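Local coordinates for protein mandelate racemase/muconate lactonizing enzyme (Polaromonas sp., PDB 2OG9) that probably abstracts a proton next to a substrate carboxylate, as a mandelate racemase-like isomerase of the enolase superfamily, at residues Ala251-Ala254 against Leu255-Thr259; Thr222-Arg225 against Met226-Phe230; Val212-Asn215 against Gln216-Arg220. All blocks are in the same frame, centred on the assembly; numbering follows the deposited sequence.

Overall arrangement
All three contacts are local and lie in the barrel domain, on the same side of the chain's centre. Each has a buried side (Leu253 and Phe257 in contact 1; Ala223, Met226 and Cys227 in contact 2; Ala214 and Trp218 in contact 3) and a more exposed one (Leu255; Ile229; Gln217). Contact 3 is the turn from strand 210-213 toward helix 220-230, which holds contact 2; Trp218 packs against Met226 and Phe230. Contact 1, ending helix 247-256, meets contact 2 through the Phe257 ring. Their chemistry differs with place: contact 3 joins methyl-on-indole packing to turn hydrogen bonds, contact 2 is regular helix with a polar side facing another subunit, and contact 1 offers backbone carbonyls to calcium.

Contact 1: Ala251-Ala254 against Leu255-Thr259; sequences AALA and LQFDT. With CA (calcium ion), chain C.
Three successive backbone bonds, from Leu255, Gln256 and Phe257 to the carbonyls of Ala251, Ala252 and Leu253, carry helix 247-256 to its end, and Phe257 (psi 150°) is the first residue to leave helical geometry. The last of these bonds is the straightest, with Phe257 N 2.9 Å from Leu253 O and an N-H...O angle of 165°. Alongside this bond the side chains of Leu253 and Phe257 meet: the CD2 branch of Leu253 lies 3.6 Å from Phe257 CE2, while CD2 of the same ring comes within 3.3 Å of Leu253 O. Phe257 brings its ring back along the helix because CG stands beside its own backbone N (chi1 -58°). Gln256 adds its CG methylene over the centre of one ring face. Outside the turn, Leu253 and Phe257 pack on Gln224 of helix 220-230.

On the calcium side, Ala254 O binds the ion at 2.3 Å and Phe257 O at 2.4 Å, and five waters complete a sevenfold shell. Three of these waters also donate to the carbonyls of Leu255, Asp258 and Thr259, which position them. With protein ligands that are all main-chain oxygens, the cation occupies the carbonyl-rich end of the helix, where the helix dipole would probably favour positive charge, and it ties the last turn to the chain leaving it.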
loop_
_atom_site.group_PDB
_atom_site.type_symbol
_atom_site.label_atom_id
_atom_site.label_comp_id
_atom_site.label_asym_id
_atom_site.label_seq_id
_atom_site.Cartn_x
_atom_site.Cartn_y
_atom_site.Cartn_z
ATOM N N ALA A 251 -5.234 10.166 14.056
ATOM C CA ALA A 251 -3.946 9.681 13.555
ATOM C C ALA A 251 -3.103 10.838 13.024
ATOM O O ALA A 251 -1.885 10.868 13.213
ATOM C CB ALA A 251 -4.163 8.642 12.450
ATOM N N ALA A 252 -3.754 11.786 12.355
ATOM C CA ALA A 252 -3.056 12.946 11.803
ATOM C C ALA A 252 -2.462 13.795 12.927
ATOM O O ALA A 252 -1.343 14.290 12.818
ATOM C CB ALA A 252 -4.014 13.785 10.954
ATOM N N LEU A 253 -3.215 13.969 14.006
ATOM C CA LEU A 253 -2.722 14.740 15.137
ATOM C C LEU A 253 -1.529 14.034 15.783
ATOM O O LEU A 253 -0.518 14.662 16.091
ATOM C CB LEU A 253 -3.840 14.937 16.165
ATOM C CG LEU A 253 -4.943 15.916 15.752
ATOM C CD1 LEU A 253 -6.138 15.784 16.677
ATOM C CD2 LEU A 253 -4.386 17.333 15.773
ATOM N N ALA A 254 -1.645 12.724 15.980
ATOM C CA ALA A 254 -0.570 11.948 16.596
ATOM C C ALA A 254 0.709 11.960 15.760
ATOM O O ALA A 254 1.813 11.951 16.300
ATOM C CB ALA A 254 -1.031 10.507 16.827
ATOM N N LEU A 255 0.566 11.977 14.440
ATOM C CA LEU A 255 1.738 11.984 13.575
ATOM C C LEU A 255 2.453 13.331 13.633
ATOM O O LEU A 255 3.678 13.395 13.611
ATOM C CB LEU A 255 1.333 11.681 12.123
ATOM C CG LEU A 255 2.451 11.711 11.072
ATOM C CD1 LEU A 255 3.519 10.695 11.435
ATOM C CD2 LEU A 255 1.879 11.408 9.685
ATOM N N GLN A 256 1.669 14.396 13.732
ATOM C CA GLN A 256 2.182 15.761 13.754
ATOM C C GLN A 256 2.775 16.238 15.076
ATOM O O GLN A 256 3.836 16.865 15.097
ATOM C CB GLN A 256 1.051 16.719 13.339
ATOM C CG GLN A 256 1.389 18.212 13.352
ATOM C CD GLN A 256 2.459 18.590 12.341
ATOM O OE1 GLN A 256 2.444 18.124 11.198
ATOM N NE2 GLN A 256 3.387 19.447 12.754
ATOM N N PHE A 257 2.109 15.927 16.181
ATOM C CA PHE A 257 2.554 16.420 17.480
ATOM C C PHE A 257 3.326 15.494 18.416
ATOM O O PHE A 257 3.150 14.275 18.406
ATOM C CB PHE A 257 1.336 16.993 18.204
ATOM C CG PHE A 257 0.657 18.104 17.449
ATOM C CD1 PHE A 257 1.235 19.369 17.382
ATOM C CD2 PHE A 257 -0.546 17.879 16.784
ATOM C CE1 PHE A 257 0.622 20.400 16.666
ATOM C CE2 PHE A 257 -1.167 18.898 16.066
ATOM C CZ PHE A 257 -0.580 20.164 16.005
ATOM N N ASP A 258 4.192 16.100 19.226
ATOM C CA ASP A 258 4.994 15.369 20.205
ATOM C C ASP A 258 4.092 14.866 21.326
ATOM O O ASP A 258 4.251 13.750 21.818
ATOM C CB ASP A 258 6.060 16.280 20.826
ATOM C CG ASP A 258 7.196 16.603 19.874
ATOM O OD1 ASP A 258 7.270 15.996 18.783
ATOM O OD2 ASP A 258 8.031 17.464 20.235
ATOM N N THR A 259 3.152 15.714 21.734
ATOM C CA THR A 259 2.223 15.372 22.808
ATOM C C THR A 259 1.368 14.159 22.464
ATOM O O THR A 259 0.731 14.110 21.410
ATOM C CB THR A 259 1.274 16.541 23.120
ATOM O OG1 THR A 259 2.046 17.710 23.426
ATOM C CG2 THR A 259 0.386 16.201 24.318
HETATM CA CA CA C . 3.374 11.910 17.975
HETATM O O HOH W 1 4.964 12.645 16.369
HETATM O O HOH W 2 4.571 11.868 19.963
HETATM O O HOH W 3 1.358 12.069 19.370
HETATM O O HOH W 4 2.539 9.638 18.010
HETATM O O HOH W 5 5.150 10.393 17.196
#

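Contact 2: Thr222-Arg225 against Met226-Phe230; sequences TAQR and MCRIF
Thr222 and Met226, modelled as selenomethionine, lie side by side one helical turn apart, with Thr222 CG2 4.1 Å from Met226 CG. The same CG sits 3.4 Å from Thr222 O, the carbonyl that receives Met226 N at 2.9 Å. One turn along, Ile229 CG1 comes within 3.2 Å of Arg225 O, the acceptor for Ile229 N; CG1 stands beside the backbone N of Ile229 (chi1 -60°) and is thereby held close to the accepting carbonyl. Cys227 likewise sets its CB 3.3 Å from Ala223 O, to which its own N donates.

The backbone bonds, completed by Arg228 N to Gln224 O, are the i to i+4 links of helix 220-230, which joins strand 210-213 to strand 238-239 in a beta-alpha-beta unit of the barrel. Its inner side is apolar: Cys227 and Phe230 pack on Ile238, Met226 reaches Ile194 of helix 190-204, and Ala223 meets Leu253 of helix 247-256.

Gln224 and Arg228 leave from the polar side. Both turn to Asp258 of a neighbouring subunit, Arg228 NE in a salt bridge and Gln224 NE2 in a hydrogen bond, while Arg225 NH2 donates to Leu235 O of that subunit.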
loop_
_atom_site.group_PDB
_atom_site.type_symbol
_atom_site.label_atom_id
_atom_site.label_comp_id
_atom_site.label_asym_id
_atom_site.label_seq_id
_atom_site.Cartn_x
_atom_site.Cartn_y
_atom_site.Cartn_z
ATOM N N THR A 222 -9.657 23.299 14.776
ATOM C CA THR A 222 -9.460 23.786 16.137
ATOM C C THR A 222 -8.496 22.890 16.916
ATOM O O THR A 222 -7.598 23.384 17.600
ATOM C CB THR A 222 -10.804 23.889 16.892
ATOM O OG1 THR A 222 -11.698 24.737 16.158
ATOM C CG2 THR A 222 -10.599 24.488 18.277
ATOM N N ALA A 223 -8.669 21.575 16.803
ATOM C CA ALA A 223 -7.787 20.643 17.503
ATOM C C ALA A 223 -6.348 20.878 17.068
ATOM O O ALA A 223 -5.427 20.841 17.882
ATOM C CB ALA A 223 -8.194 19.201 17.204
ATOM N N GLN A 224 -6.163 21.120 15.775
ATOM C CA GLN A 224 -4.838 21.360 15.221
ATOM C C GLN A 224 -4.163 22.550 15.902
ATOM O O GLN A 224 -3.005 22.469 16.309
ATOM C CB GLN A 224 -4.949 21.628 13.718
ATOM C CG GLN A 224 -3.624 21.629 12.974
ATOM C CD GLN A 224 -3.028 20.238 12.845
ATOM O OE1 GLN A 224 -3.754 19.248 12.781
ATOM N NE2 GLN A 224 -1.705 20.162 12.786
ATOM N N ARG A 225 -4.897 23.653 16.024
ATOM C CA ARG A 225 -4.371 24.868 16.643
ATOM C C ARG A 225 -4.134 24.725 18.147
ATOM O O ARG A 225 -3.124 25.199 18.664
ATOM C CB ARG A 225 -5.312 26.053 16.378
ATOM C CG ARG A 225 -5.008 26.845 15.102
ATOM C CD ARG A 225 -5.132 26.003 13.842
ATOM N NE ARG A 225 -4.694 26.739 12.656
ATOM C CZ ARG A 225 -5.479 27.516 11.913
ATOM N NH1 ARG A 225 -6.762 27.662 12.218
ATOM N NH2 ARG A 225 -4.973 28.166 10.871
HETATM N N MSE A 226 -5.060 24.075 18.847
HETATM C CA MSE A 226 -4.918 23.888 20.291
HETATM C C MSE A 226 -3.764 22.953 20.642
HETATM O O MSE A 226 -3.032 23.203 21.602
HETATM C CB MSE A 226 -6.217 23.353 20.896
HETATM C CG MSE A 226 -7.362 24.350 20.868
HETATM SE SE MSE A 226 -6.911 26.013 21.768
HETATM C CE MSE A 226 -7.389 25.518 23.581
ATOM N N CYS A 227 -3.600 21.876 19.878
ATOM C CA CYS A 227 -2.503 20.954 20.147
ATOM C C CYS A 227 -1.182 21.689 19.949
ATOM O O CYS A 227 -0.238 21.510 20.719
ATOM C CB CYS A 227 -2.571 19.735 19.220
ATOM S SG CYS A 227 -3.894 18.563 19.627
ATOM N N ARG A 228 -1.126 22.524 18.914
ATOM C CA ARG A 228 0.072 23.303 18.616
ATOM C C ARG A 228 0.464 24.147 19.829
ATOM O O ARG A 228 1.620 24.158 20.249
ATOM C CB ARG A 228 -0.188 24.220 17.416
ATOM C CG ARG A 228 1.000 25.086 17.006
ATOM C CD ARG A 228 2.175 24.239 16.544
ATOM N NE ARG A 228 1.860 23.488 15.331
ATOM C CZ ARG A 228 2.616 22.509 14.842
ATOM N NH1 ARG A 228 3.738 22.162 15.463
ATOM N NH2 ARG A 228 2.248 21.869 13.737
ATOM N N ILE A 229 -0.515 24.851 20.382
ATOM C CA ILE A 229 -0.291 25.711 21.535
ATOM C C ILE A 229 0.139 24.925 22.771
ATOM O O ILE A 229 1.026 25.355 23.505
ATOM C CB ILE A 229 -1.568 26.517 21.865
ATOM C CG1 ILE A 229 -1.948 27.398 20.670
ATOM C CG2 ILE A 229 -1.339 27.375 23.101
ATOM C CD1 ILE A 229 -3.323 28.022 20.778
ATOM N N PHE A 230 -0.480 23.769 22.993
ATOM C CA PHE A 230 -0.161 22.947 24.158
ATOM C C PHE A 230 1.196 22.250 24.111
ATOM O O PHE A 230 1.700 21.819 25.146
ATOM C CB PHE A 230 -1.250 21.890 24.383
ATOM C CG PHE A 230 -2.503 22.424 25.022
ATOM C CD1 PHE A 230 -2.439 23.185 26.189
ATOM C CD2 PHE A 230 -3.752 22.140 24.477
ATOM C CE1 PHE A 230 -3.602 23.656 26.804
ATOM C CE2 PHE A 230 -4.921 22.604 25.082
ATOM C CZ PHE A 230 -4.844 23.363 26.249
#

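Contact 3: Val212-Asn215 against Gln216-Arg220; sequences VDAN and QQWDR
Ala214 sets its methyl over the six-membered ring of the Trp218 indole, on one face: CB is 3.6 Å from the centroid of that ring and only 6° off the ring normal, a CH-pi contact. The six carbons of the ring lie at nearly even distances from CB, CE3 at 3.8 Å among them. Met226 CB lies over the opposite face, 3.6 Å from Trp218 CH2, so the ring is held between the two, and Phe230 packs at the CH2 end. Trp218 turns its ring back over Ala214 because CG lies beside the backbone N (chi1 -59°). An alanine at Trp218 is likely to leave the Ala214 methyl without its aromatic partner and to open a gap against Met226 and Phe230 of helix 220-230.

Between Ala214 and Trp218 the backbone makes a type I' beta turn from Ala214 to Gln217, with Asn215 and Gln216 in left-handed conformations. Gln217 N closes it on Ala214 O at 3.0 Å; the donor comes from above the carbonyl plane, 47° out of it, so the bond does not use a lone pair. Ahead of it Asn215 N donates to Asp213 OD1 at 3.0 Å, on the anti side and well out of the carboxylate plane, an Asx turn that fixes the strand end. Asp219 N-caps helix 220-230 through Thr222 N.

Asp213 OD2 forms a salt bridge with Lys182 and lies close to Glu239. Such a gathering at the C-terminal ends of adjacent strands is consistent with the active-site mouth of the enolase-superfamily barrel, where acids at strand ends bind the catalytic metal in relatives; the calcium held by Ala254 and Phe257 is a separate site.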
loop_
_atom_site.group_PDB
_atom_site.type_symbol
_atom_site.label_atom_id
_atom_site.label_comp_id
_atom_site.label_asym_id
_atom_site.label_seq_id
_atom_site.Cartn_x
_atom_site.Cartn_y
_atom_site.Cartn_z
ATOM N N VAL A 212 -4.872 16.980 29.625
ATOM C CA VAL A 212 -6.117 17.689 29.357
ATOM C C VAL A 212 -7.093 16.778 28.621
ATOM O O VAL A 212 -6.689 15.837 27.927
ATOM C CB VAL A 212 -5.886 18.985 28.531
ATOM C CG1 VAL A 212 -4.942 19.918 29.280
ATOM C CG2 VAL A 212 -5.329 18.649 27.157
ATOM N N ASP A 213 -8.382 17.060 28.786
ATOM C CA ASP A 213 -9.450 16.283 28.169
ATOM C C ASP A 213 -10.369 17.266 27.446
ATOM O O ASP A 213 -11.005 18.103 28.090
ATOM C CB ASP A 213 -10.226 15.548 29.265
ATOM C CG ASP A 213 -11.196 14.522 28.720
ATOM O OD1 ASP A 213 -11.533 14.570 27.517
ATOM O OD2 ASP A 213 -11.633 13.662 29.514
ATOM N N ALA A 214 -10.437 17.171 26.119
ATOM C CA ALA A 214 -11.271 18.081 25.330
ATOM C C ALA A 214 -12.680 17.552 25.099
ATOM O O ALA A 214 -13.536 18.259 24.565
ATOM C CB ALA A 214 -10.598 18.376 23.992
ATOM N N ASN A 215 -12.909 16.305 25.498
ATOM C CA ASN A 215 -14.209 15.655 25.359
ATOM C C ASN A 215 -14.884 15.819 23.994
ATOM O O ASN A 215 -16.039 16.247 23.912
ATOM C CB ASN A 215 -15.158 16.145 26.457
ATOM C CG ASN A 215 -14.592 15.936 27.850
ATOM O OD1 ASN A 215 -13.619 16.588 28.240
ATOM N ND2 ASN A 215 -15.190 15.016 28.605
ATOM N N GLN A 216 -14.161 15.471 22.930
ATOM C CA GLN A 216 -14.680 15.543 21.564
ATOM C C GLN A 216 -15.249 16.908 21.183
ATOM O O GLN A 216 -16.112 16.989 20.312
ATOM C CB GLN A 216 -15.784 14.496 21.360
ATOM C CG GLN A 216 -15.446 13.081 21.807
ATOM C CD GLN A 216 -16.571 12.094 21.524
ATOM O OE1 GLN A 216 -16.911 11.836 20.371
ATOM N NE2 GLN A 216 -17.156 11.541 22.581
ATOM N N GLN A 217 -14.770 17.978 21.806
ATOM C CA GLN A 217 -15.304 19.306 21.509
ATOM C C GLN A 217 -14.676 20.061 20.341
ATOM O O GLN A 217 -15.259 21.025 19.844
ATOM C CB GLN A 217 -15.232 20.191 22.757
ATOM C CG GLN A 217 -16.129 19.745 23.899
ATOM C CD GLN A 217 -17.549 19.469 23.447
ATOM O OE1 GLN A 217 -17.882 18.351 23.046
ATOM N NE2 GLN A 217 -18.394 20.496 23.494
ATOM N N TRP A 218 -13.500 19.635 19.896
ATOM C CA TRP A 218 -12.829 20.335 18.805
ATOM C C TRP A 218 -13.018 19.738 17.416
ATOM O O TRP A 218 -13.100 18.519 17.263
ATOM C CB TRP A 218 -11.327 20.406 19.071
ATOM C CG TRP A 218 -10.924 21.103 20.329
ATOM C CD1 TRP A 218 -11.520 22.197 20.891
ATOM C CD2 TRP A 218 -9.762 20.826 21.121
ATOM N NE1 TRP A 218 -10.797 22.622 21.979
ATOM C CE2 TRP A 218 -9.713 21.800 22.143
ATOM C CE3 TRP A 218 -8.756 19.851 21.062
ATOM C CZ2 TRP A 218 -8.692 21.830 23.102
ATOM C CZ3 TRP A 218 -7.739 19.879 22.017
ATOM C CH2 TRP A 218 -7.717 20.865 23.023
ATOM N N ASP A 219 -13.092 20.598 16.400
ATOM C CA ASP A 219 -13.180 20.097 15.034
ATOM C C ASP A 219 -11.714 19.966 14.619
ATOM O O ASP A 219 -10.832 20.443 15.334
ATOM C CB ASP A 219 -13.942 21.060 14.104
ATOM C CG ASP A 219 -13.418 22.487 14.152
ATOM O OD1 ASP A 219 -12.192 22.690 14.264
ATOM O OD2 ASP A 219 -14.248 23.418 14.053
ATOM N N ARG A 220 -11.434 19.321 13.492
ATOM C CA ARG A 220 -10.043 19.152 13.083
ATOM C C ARG A 220 -9.212 20.430 13.101
ATOM O O ARG A 220 -8.114 20.445 13.647
ATOM C CB ARG A 220 -9.964 18.492 11.709
ATOM C CG ARG A 220 -10.313 17.018 11.740
ATOM C CD ARG A 220 -10.082 16.393 10.392
ATOM N NE ARG A 220 -10.474 14.992 10.361
ATOM C CZ ARG A 220 -10.461 14.253 9.260
ATOM N NH1 ARG A 220 -10.069 14.791 8.109
ATOM N NH2 ARG A 220 -10.858 12.990 9.299
#